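Local atomic coordinates of putative esterase (Sulfolobus solfataricus P2, PDB entry 2RAU), a protein that probably hydrolyses carboxylic esters as a lipase-like enzyme of the alpha/beta-hydrolase family and binds calcium ions. Residues A[84-89]-A[94-99]; A[149-154]-A[331-336]; A[233-238]-A[242-247]. One frame throughout, in Å; residues are numbered along the deposited sequence.

In the fold
The three contacts run from the central sheet out to the helices beside it. Contact 1 is buried and mostly apolar. It packs helix 85-91 on strand 94-100 of the large mixed sheet. Contact 2 reaches the same sheet through strand 146-151. It is partly buried at the probable active site and sets a carboxylate side chain against a tyrosine ring, with no hydrogen bond between its segments. Contacts 1 and 2 touch where Ile-85 CG2 packs 3.6 Å from Glu-151 OE2. Contact 3 is local and partly buried, its centre about 25 Å from the centre of the chain. It joins a loop to helix 238-248, by hydrogen bonds more than by apolar packing.

Contact 1 of 3, residues A[84-89]-A[94-99]; sequences SIVLYL and FNVYTI
Leu-89 O accepts a hydrogen bond from Phe-94 N at 3.1 Å, with an N-H...O angle of 162°. The bond closes the short turn between helix 85-91 and strand 94-100. This is the return half of a beta-alpha-beta crossover in the alpha/beta-hydrolase fold. Strand 52-56 and strand 94-100 are parallel neighbours in the sheet, and helix 85-91 lies on the connection between them. The short helix and strand segments run nearly antiparallel, at 160°, with their axes 8.2 Å apart. The Phe-94 ring turns its edge to the same carbonyl. Phe-94 CG stands beside the backbone N and anti to the carbonyl carbon, which brings Phe-94 CD1 to 3.8 Å from Leu-89 O. The oxygen lies near the ring plane, so it meets C-H groups and not the ring face.

The rest of the contact is apolar. Val-96 points at the helix and uses both methyls. Its CG1 is anti to the backbone N (chi1 -171°) and meets Val-86 CG1 at 4.0 Å. Val-96 CG2, on the other branch, lies 3.8 Å from Leu-89 CB. Val-96 thus touches two helix residues about one turn apart. Val-86 also touches Val-43 and Ile-55 on the flanking strands, so the helix rests on three strands of the sheet. At the far end, Ser-84 is the N-cap of the helix. Its OG accepts a weak capping bond from Leu-87 N at 3.4 Å.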
loop_
_atom_site.group_PDB
_atom_site.type_symbol
_atom_site.label_atom_id
_atom_site.label_comp_id
_atom_site.label_asym_id
_atom_site.label_seq_id
_atom_site.Cartn_x
_atom_site.Cartn_y
_atom_site.Cartn_z
ATOM N N SER A 84 -3.380 -11.008 -5.910
ATOM C CA SER A 84 -2.312 -10.263 -5.258
ATOM C C SER A 84 -1.251 -9.877 -6.275
ATOM O O SER A 84 -0.615 -10.736 -6.844
ATOM C CB SER A 84 -1.720 -11.103 -4.131
ATOM O OG SER A 84 -0.510 -10.544 -3.702
ATOM N N ILE A 85 -1.094 -8.575 -6.520
ATOM C CA ILE A 85 -0.117 -8.103 -7.521
ATOM C C ILE A 85 1.284 -8.644 -7.210
ATOM O O ILE A 85 2.012 -9.027 -8.129
ATOM C CB ILE A 85 -0.162 -6.547 -7.709
ATOM C CG1 ILE A 85 0.620 -6.094 -8.949
ATOM C CG2 ILE A 85 0.303 -5.768 -6.492
ATOM C CD1 ILE A 85 0.311 -6.805 -10.191
ATOM N N VAL A 86 1.671 -8.671 -5.932
ATOM C CA VAL A 86 3.000 -9.124 -5.533
ATOM C C VAL A 86 3.211 -10.580 -5.914
ATOM O O VAL A 86 4.173 -10.923 -6.610
ATOM C CB VAL A 86 3.279 -8.874 -4.008
ATOM C CG1 VAL A 86 4.540 -9.645 -3.536
ATOM C CG2 VAL A 86 3.395 -7.390 -3.702
ATOM N N LEU A 87 2.296 -11.433 -5.486
ATOM C CA LEU A 87 2.369 -12.875 -5.755
ATOM C C LEU A 87 2.224 -13.227 -7.250
ATOM O O LEU A 87 2.913 -14.084 -7.773
ATOM C CB LEU A 87 1.361 -13.608 -4.893
ATOM C CG LEU A 87 1.434 -13.414 -3.350
ATOM C CD1 LEU A 87 0.426 -14.324 -2.664
ATOM C CD2 LEU A 87 2.816 -13.671 -2.722
ATOM N N TYR A 88 1.332 -12.531 -7.924
ATOM C CA TYR A 88 1.099 -12.691 -9.355
ATOM C C TYR A 88 2.338 -12.366 -10.172
ATOM O O TYR A 88 2.729 -13.132 -11.061
ATOM C CB TYR A 88 -0.055 -11.758 -9.795
ATOM C CG TYR A 88 -0.444 -11.969 -11.244
ATOM C CD1 TYR A 88 -1.359 -12.968 -11.597
ATOM C CD2 TYR A 88 0.111 -11.203 -12.272
ATOM C CE1 TYR A 88 -1.722 -13.165 -12.916
ATOM C CE2 TYR A 88 -0.278 -11.405 -13.584
ATOM C CZ TYR A 88 -1.176 -12.380 -13.889
ATOM O OH TYR A 88 -1.573 -12.584 -15.178
ATOM N N LEU A 89 2.943 -11.221 -9.894
ATOM C CA LEU A 89 4.176 -10.873 -10.612
ATOM C C LEU A 89 5.314 -11.832 -10.270
ATOM O O LEU A 89 6.076 -12.186 -11.148
ATOM C CB LEU A 89 4.556 -9.403 -10.422
ATOM C CG LEU A 89 3.616 -8.356 -10.981
ATOM C CD1 LEU A 89 4.193 -6.994 -10.598
ATOM C CD2 LEU A 89 3.433 -8.540 -12.503
ATOM N N PHE A 94 9.118 -12.350 -11.893
ATOM C CA PHE A 94 9.749 -11.152 -11.373
ATOM C C PHE A 94 10.218 -11.304 -9.932
ATOM O O PHE A 94 9.622 -12.042 -9.134
ATOM C CB PHE A 94 8.825 -9.943 -11.474
ATOM C CG PHE A 94 8.673 -9.403 -12.863
ATOM C CD1 PHE A 94 7.721 -9.932 -13.728
ATOM C CD2 PHE A 94 9.483 -8.371 -13.312
ATOM C CE1 PHE A 94 7.610 -9.453 -15.007
ATOM C CE2 PHE A 94 9.371 -7.879 -14.582
ATOM C CZ PHE A 94 8.440 -8.401 -15.438
ATOM N N ASN A 95 11.312 -10.606 -9.625
ATOM C CA ASN A 95 11.715 -10.371 -8.255
ATOM C C ASN A 95 10.825 -9.196 -7.821
ATOM O O ASN A 95 10.910 -8.109 -8.388
ATOM C CB ASN A 95 13.177 -9.959 -8.103
ATOM C CG ASN A 95 14.168 -11.076 -8.377
ATOM O OD1 ASN A 95 13.995 -12.217 -7.909
ATOM N ND2 ASN A 95 15.201 -10.756 -9.153
ATOM N N VAL A 96 10.002 -9.408 -6.809
ATOM C CA VAL A 96 9.098 -8.362 -6.322
ATOM C C VAL A 96 9.439 -8.049 -4.876
ATOM O O VAL A 96 9.618 -8.935 -4.089
ATOM C CB VAL A 96 7.601 -8.764 -6.448
ATOM C CG1 VAL A 96 6.666 -7.544 -6.129
ATOM C CG2 VAL A 96 7.349 -9.385 -7.896
ATOM N N TYR A 97 9.514 -6.766 -4.558
ATOM C CA TYR A 97 9.906 -6.310 -3.264
ATOM C C TYR A 97 8.855 -5.367 -2.757
ATOM O O TYR A 97 8.141 -4.723 -3.530
ATOM C CB TYR A 97 11.238 -5.532 -3.337
ATOM C CG TYR A 97 12.434 -6.280 -3.903
ATOM C CD1 TYR A 97 12.651 -6.360 -5.280
ATOM C CD2 TYR A 97 13.370 -6.848 -3.072
ATOM C CE1 TYR A 97 13.779 -6.987 -5.807
ATOM C CE2 TYR A 97 14.519 -7.486 -3.598
ATOM C CZ TYR A 97 14.704 -7.552 -4.965
ATOM O OH TYR A 97 15.860 -8.147 -5.423
ATOM N N THR A 98 8.747 -5.260 -1.433
ATOM C CA THR A 98 7.807 -4.336 -0.840
ATOM C C THR A 98 8.266 -4.000 0.589
ATOM O O THR A 98 8.804 -4.831 1.291
ATOM C CB THR A 98 6.337 -4.851 -0.926
ATOM O OG1 THR A 98 5.439 -3.867 -0.376
ATOM C CG2 THR A 98 6.164 -6.243 -0.234
ATOM N N ILE A 99 7.981 -2.772 0.986
ATOM C CA ILE A 99 8.514 -2.113 2.188
ATOM C C ILE A 99 7.472 -2.023 3.299
ATOM O O ILE A 99 6.274 -1.769 3.033
ATOM C CB ILE A 99 9.002 -0.681 1.802
ATOM C CG1 ILE A 99 9.596 0.045 3.017
ATOM C CG2 ILE A 99 7.876 0.148 1.151
ATOM C CD1 ILE A 99 10.278 1.488 2.737
#

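Contact 2 of 3, residues A[149-154]-A[331-336]; sequences AGESFG and DVYTGE
Glu-151 lies along one face of the Tyr-333 ring. The two side chains run past each other in opposite directions, and the carboxylate and ring planes are 20° apart. Glu-151 CG stands beside the backbone N and the chain runs on extended, laying CB 3.6 Å from Tyr-333 CE1. Glu-151 CD sits 3.6 Å from Tyr-333 CD1, and OE1 is offset toward the rim. Val-332 CB lies over the centre of the opposite face, so the ring is sandwiched, which probably limits its rotation.

Segment 149-154 carries the GxSxG pattern of Gly-150, Ser-152 and Gly-154. It is consistent with the nucleophile elbow of alpha/beta-hydrolases, with Ser-152, His-329 and Asp-177 as a probable catalytic triad. Ser-152 has the strained backbone expected there (phi 60°, psi -123°).

The polar ends find partners outside the two segments. Tyr-333 OH comes within 3.3 Å of Ser-152 N, at too poor an angle for a hydrogen bond. That hydroxyl bonds to Leu-176 O, while Ser-152 OG bonds to His-329 NE2. A serine in place of Tyr-333 would probably leave Leu-176 O without this partner and open a gap beside Glu-151. The Tyr-333 ring also meets the His-329 ring edge-to-face.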
loop_
_atom_site.group_PDB
_atom_site.type_symbol
_atom_site.label_atom_id
_atom_site.label_comp_id
_atom_site.label_asym_id
_atom_site.label_seq_id
_atom_site.Cartn_x
_atom_site.Cartn_y
_atom_site.Cartn_z
ATOM N N ALA A 149 6.146 0.643 -8.284
ATOM C CA ALA A 149 4.691 0.625 -8.245
ATOM C C ALA A 149 4.270 1.192 -6.931
ATOM O O ALA A 149 4.995 1.102 -5.921
ATOM C CB ALA A 149 4.159 -0.791 -8.428
ATOM N N GLY A 150 3.071 1.745 -6.912
ATOM C CA GLY A 150 2.501 2.354 -5.732
ATOM C C GLY A 150 0.998 2.175 -5.646
ATOM O O GLY A 150 0.299 2.348 -6.643
ATOM N N GLU A 151 0.514 1.798 -4.456
ATOM C CA GLU A 151 -0.930 1.667 -4.210
ATOM C C GLU A 151 -1.431 2.824 -3.378
ATOM O O GLU A 151 -0.980 3.021 -2.267
ATOM C CB GLU A 151 -1.219 0.352 -3.460
ATOM C CG GLU A 151 -0.715 -0.881 -4.174
ATOM C CD GLU A 151 -1.109 -2.197 -3.525
ATOM O OE1 GLU A 151 -1.671 -2.187 -2.385
ATOM O OE2 GLU A 151 -0.861 -3.250 -4.154
ATOM N N SER A 152 -2.389 3.581 -3.917
ATOM C CA SER A 152 -3.044 4.660 -3.180
ATOM C C SER A 152 -1.973 5.730 -2.753
ATOM O O SER A 152 -1.279 6.241 -3.622
ATOM C CB SER A 152 -3.832 4.028 -2.014
ATOM O OG SER A 152 -4.788 4.920 -1.528
ATOM N N PHE A 153 -1.838 6.045 -1.452
ATOM C CA PHE A 153 -0.732 6.884 -0.943
ATOM C C PHE A 153 0.626 6.466 -1.542
ATOM O O PHE A 153 1.474 7.288 -1.852
ATOM C CB PHE A 153 -0.603 6.784 0.584
ATOM C CG PHE A 153 0.717 7.273 1.086
ATOM C CD1 PHE A 153 0.939 8.616 1.294
ATOM C CD2 PHE A 153 1.789 6.392 1.257
ATOM C CE1 PHE A 153 2.186 9.064 1.737
ATOM C CE2 PHE A 153 3.053 6.854 1.702
ATOM C CZ PHE A 153 3.242 8.194 1.893
ATOM N N GLY A 154 0.855 5.174 -1.673
ATOM C CA GLY A 154 2.100 4.683 -2.263
ATOM C C GLY A 154 2.343 5.155 -3.670
ATOM O O GLY A 154 3.488 5.212 -4.110
ATOM N N ASP A 331 -10.991 -2.700 -4.692
ATOM C CA ASP A 331 -11.127 -3.720 -5.775
ATOM C C ASP A 331 -9.903 -3.750 -6.708
ATOM O O ASP A 331 -9.653 -4.740 -7.386
ATOM C CB ASP A 331 -12.384 -3.464 -6.632
ATOM C CG ASP A 331 -13.671 -3.660 -5.856
ATOM O OD1 ASP A 331 -13.845 -4.764 -5.264
ATOM O OD2 ASP A 331 -14.500 -2.702 -5.872
ATOM N N VAL A 332 -9.156 -2.653 -6.745
ATOM C CA VAL A 332 -7.905 -2.571 -7.525
ATOM C C VAL A 332 -6.842 -3.591 -7.058
ATOM O O VAL A 332 -6.047 -4.105 -7.856
ATOM C CB VAL A 332 -7.362 -1.111 -7.525
ATOM C CG1 VAL A 332 -6.082 -1.004 -8.399
ATOM C CG2 VAL A 332 -8.470 -0.142 -8.061
ATOM N N TYR A 333 -6.916 -3.951 -5.783
ATOM C CA TYR A 333 -5.919 -4.748 -5.065
ATOM C C TYR A 333 -6.293 -6.186 -4.725
ATOM O O TYR A 333 -5.470 -6.939 -4.263
ATOM C CB TYR A 333 -5.552 -4.020 -3.754
ATOM C CG TYR A 333 -5.355 -2.547 -3.944
ATOM C CD1 TYR A 333 -4.416 -2.069 -4.840
ATOM C CD2 TYR A 333 -6.080 -1.632 -3.212
ATOM C CE1 TYR A 333 -4.268 -0.697 -5.065
ATOM C CE2 TYR A 333 -5.939 -0.280 -3.417
ATOM C CZ TYR A 333 -5.030 0.179 -4.347
ATOM O OH TYR A 333 -4.888 1.529 -4.550
ATOM N N THR A 334 -7.546 -6.575 -4.946
ATOM C CA THR A 334 -8.019 -7.886 -4.551
ATOM C C THR A 334 -9.265 -8.282 -5.355
ATOM O O THR A 334 -9.785 -7.471 -6.161
ATOM C CB THR A 334 -8.352 -7.962 -3.027
ATOM O OG1 THR A 334 -8.545 -9.334 -2.663
ATOM C CG2 THR A 334 -9.621 -7.090 -2.678
ATOM N N GLY A 335 -9.681 -9.551 -5.211
ATOM C CA GLY A 335 -10.858 -10.075 -5.866
ATOM C C GLY A 335 -10.526 -10.800 -7.135
ATOM O O GLY A 335 -9.576 -10.452 -7.810
ATOM N N GLU A 336 -11.310 -11.816 -7.471
ATOM C CA GLU A 336 -10.984 -12.651 -8.631
ATOM C C GLU A 336 -10.933 -11.918 -9.974
ATOM O O GLU A 336 -10.180 -12.316 -10.863
ATOM C CB GLU A 336 -11.913 -13.855 -8.693
ATOM C CG GLU A 336 -13.352 -13.505 -8.899
ATOM C CD GLU A 336 -14.241 -14.743 -9.131
ATOM O OE1 GLU A 336 -13.714 -15.879 -9.107
ATOM O OE2 GLU A 336 -15.454 -14.547 -9.354
#

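Contact 3 of 3, residues A[233-238]-A[242-247]; sequences PKYKSI and LMDSLY
Tyr-235 and Asp-244 are brought together by their first torsions. Asp-244 CG is anti to the backbone N (chi1 -157°), which swings the carboxylate off the helix toward the loop. Tyr-235 CG lies beside its own backbone N (chi1 -62°), which sends the ring out to meet it. Tyr-235 OH donates to Asp-244 OD2 in a short bond of 2.5 Å. OD2 uses its anti lone pair, the one away from the other oxygen. It lies at the ring edge, near the ring plane. The two side chains cross at about a right angle, with ring and carboxylate planes 56° apart. Asp-244 CB also packs 3.4 Å from Tyr-235 CE1. The second oxygen, OD1, bonds to Tyr-255 OH. The carboxylate is therefore gripped at both oxygens by tyrosine hydroxyls, which probably fixes its rotation.

The motif is a capped helix start with the preceding loop tied back to its second turn. Ser-237 is the N-cap, and its OG bonds to Asp-240 N. Leu-242 N then donates to Ile-238 O at 3.0 Å, in the first helical turn. Leu-242 CG also lies 3.4 Å from Ile-238 O. On the apolar side, Ile-238 CG1 and Leu-242 CD1 meet at 4.3 Å.

Along the chain, the contact belongs to the mostly helical insertion that follows strand 170-176 and precedes strand 297-302. Ile-238 and Leu-242 face helix 218-224, touching Ala-222. Leu-242 and the selenomethionine Met-243 also pack on Phe-266 of helix 262-270.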
loop_
_atom_site.group_PDB
_atom_site.type_symbol
_atom_site.label_atom_id
_atom_site.label_comp_id
_atom_site.label_asym_id
_atom_site.label_seq_id
_atom_site.Cartn_x
_atom_site.Cartn_y
_atom_site.Cartn_z
ATOM N N PRO A 233 -28.827 -0.267 12.925
ATOM C CA PRO A 233 -30.067 -1.012 12.731
ATOM C C PRO A 233 -30.741 -0.829 11.371
ATOM O O PRO A 233 -31.679 -1.540 11.066
ATOM C CB PRO A 233 -30.950 -0.501 13.866
ATOM C CG PRO A 233 -30.437 0.876 14.135
ATOM C CD PRO A 233 -28.972 0.808 13.921
ATOM N N LYS A 234 -30.249 0.098 10.563
ATOM C CA LYS A 234 -30.629 0.182 9.155
ATOM C C LYS A 234 -30.319 -1.109 8.358
ATOM O O LYS A 234 -30.996 -1.404 7.375
ATOM C CB LYS A 234 -29.938 1.402 8.539
ATOM C CG LYS A 234 -29.846 1.450 7.063
ATOM C CD LYS A 234 -28.973 2.634 6.625
ATOM N N TYR A 235 -29.355 -1.917 8.797
ATOM C CA TYR A 235 -28.933 -3.095 8.043
ATOM C C TYR A 235 -29.388 -4.352 8.722
ATOM O O TYR A 235 -29.560 -4.375 9.936
ATOM C CB TYR A 235 -27.422 -3.122 7.912
ATOM C CG TYR A 235 -26.888 -1.938 7.167
ATOM C CD1 TYR A 235 -26.823 -1.938 5.804
ATOM C CD2 TYR A 235 -26.438 -0.816 7.855
ATOM C CE1 TYR A 235 -26.350 -0.837 5.128
ATOM C CE2 TYR A 235 -25.969 0.290 7.192
ATOM C CZ TYR A 235 -25.911 0.268 5.829
ATOM O OH TYR A 235 -25.378 1.334 5.155
ATOM N N LYS A 236 -29.510 -5.409 7.936
ATOM C CA LYS A 236 -29.974 -6.691 8.432
ATOM C C LYS A 236 -28.872 -7.457 9.140
ATOM O O LYS A 236 -29.161 -8.307 9.964
ATOM C CB LYS A 236 -30.494 -7.546 7.255
ATOM C CG LYS A 236 -31.272 -8.814 7.619
ATOM C CD LYS A 236 -32.747 -8.509 8.043
ATOM C CE LYS A 236 -33.575 -8.025 6.842
ATOM N NZ LYS A 236 -35.057 -7.852 7.016
ATOM N N SER A 237 -27.601 -7.230 8.793
ATOM C CA SER A 237 -26.533 -7.980 9.424
ATOM C C SER A 237 -25.276 -7.156 9.539
ATOM O O SER A 237 -25.135 -6.148 8.876
ATOM C CB SER A 237 -26.178 -9.200 8.591
ATOM O OG SER A 237 -25.515 -8.882 7.376
ATOM N N ILE A 238 -24.360 -7.623 10.380
ATOM C CA ILE A 238 -23.077 -6.959 10.535
ATOM C C ILE A 238 -22.284 -6.907 9.229
ATOM O O ILE A 238 -21.612 -5.903 8.904
ATOM C CB ILE A 238 -22.280 -7.602 11.713
ATOM C CG1 ILE A 238 -21.097 -6.704 12.116
ATOM C CG2 ILE A 238 -21.872 -9.074 11.442
ATOM C CD1 ILE A 238 -20.446 -7.113 13.463
ATOM N N LEU A 242 -20.913 -3.543 7.225
ATOM C CA LEU A 242 -19.505 -3.308 6.952
ATOM C C LEU A 242 -19.265 -3.180 5.469
ATOM O O LEU A 242 -18.572 -2.266 5.028
ATOM C CB LEU A 242 -18.605 -4.407 7.516
ATOM C CG LEU A 242 -18.575 -4.444 9.057
ATOM C CD1 LEU A 242 -17.874 -5.704 9.479
ATOM C CD2 LEU A 242 -17.951 -3.136 9.614
HETATM N N MSE A 243 -19.868 -4.060 4.672
HETATM C CA MSE A 243 -19.709 -3.966 3.205
HETATM C C MSE A 243 -20.346 -2.697 2.647
HETATM O O MSE A 243 -19.789 -2.071 1.742
HETATM C CB MSE A 243 -20.252 -5.205 2.510
HETATM C CG MSE A 243 -19.377 -6.449 2.744
HETATM SE SE MSE A 243 -17.603 -6.417 2.004
HETATM C CE MSE A 243 -18.023 -6.699 0.156
ATOM N N ASP A 244 -21.506 -2.309 3.175
ATOM C CA ASP A 244 -22.104 -1.064 2.715
ATOM C C ASP A 244 -21.266 0.166 3.157
ATOM O O ASP A 244 -21.274 1.200 2.454
ATOM C CB ASP A 244 -23.588 -0.888 3.089
ATOM C CG ASP A 244 -24.296 0.059 2.177
ATOM O OD1 ASP A 244 -24.291 -0.205 0.944
ATOM O OD2 ASP A 244 -24.905 1.035 2.697
ATOM N N SER A 245 -20.566 0.079 4.297
ATOM C CA SER A 245 -19.703 1.199 4.702
ATOM C C SER A 245 -18.554 1.377 3.704
ATOM O O SER A 245 -18.159 2.512 3.417
ATOM C CB SER A 245 -19.163 1.057 6.133
ATOM O OG SER A 245 -18.167 0.062 6.249
ATOM N N LEU A 246 -18.039 0.263 3.167
ATOM C CA LEU A 246 -17.038 0.320 2.102
ATOM C C LEU A 246 -17.612 0.875 0.791
ATOM O O LEU A 246 -16.961 1.601 0.082
ATOM C CB LEU A 246 -16.425 -1.070 1.860
ATOM C CG LEU A 246 -15.617 -1.605 3.078
ATOM C CD1 LEU A 246 -15.139 -3.051 2.867
ATOM C CD2 LEU A 246 -14.453 -0.680 3.488
ATOM N N TYR A 247 -18.847 0.512 0.469
ATOM C CA TYR A 247 -19.492 1.016 -0.716
ATOM C C TYR A 247 -19.669 2.510 -0.679
ATOM O O TYR A 247 -19.389 3.197 -1.659
ATOM C CB TYR A 247 -20.841 0.350 -0.873
ATOM C CG TYR A 247 -21.654 0.810 -2.057
ATOM C CD1 TYR A 247 -21.319 0.436 -3.366
ATOM C CD2 TYR A 247 -22.789 1.571 -1.867
ATOM C CE1 TYR A 247 -22.089 0.811 -4.393
ATOM C CE2 TYR A 247 -23.538 1.949 -2.874
ATOM C CZ TYR A 247 -23.176 1.586 -4.155
ATOM O OH TYR A 247 -23.976 1.970 -5.178
#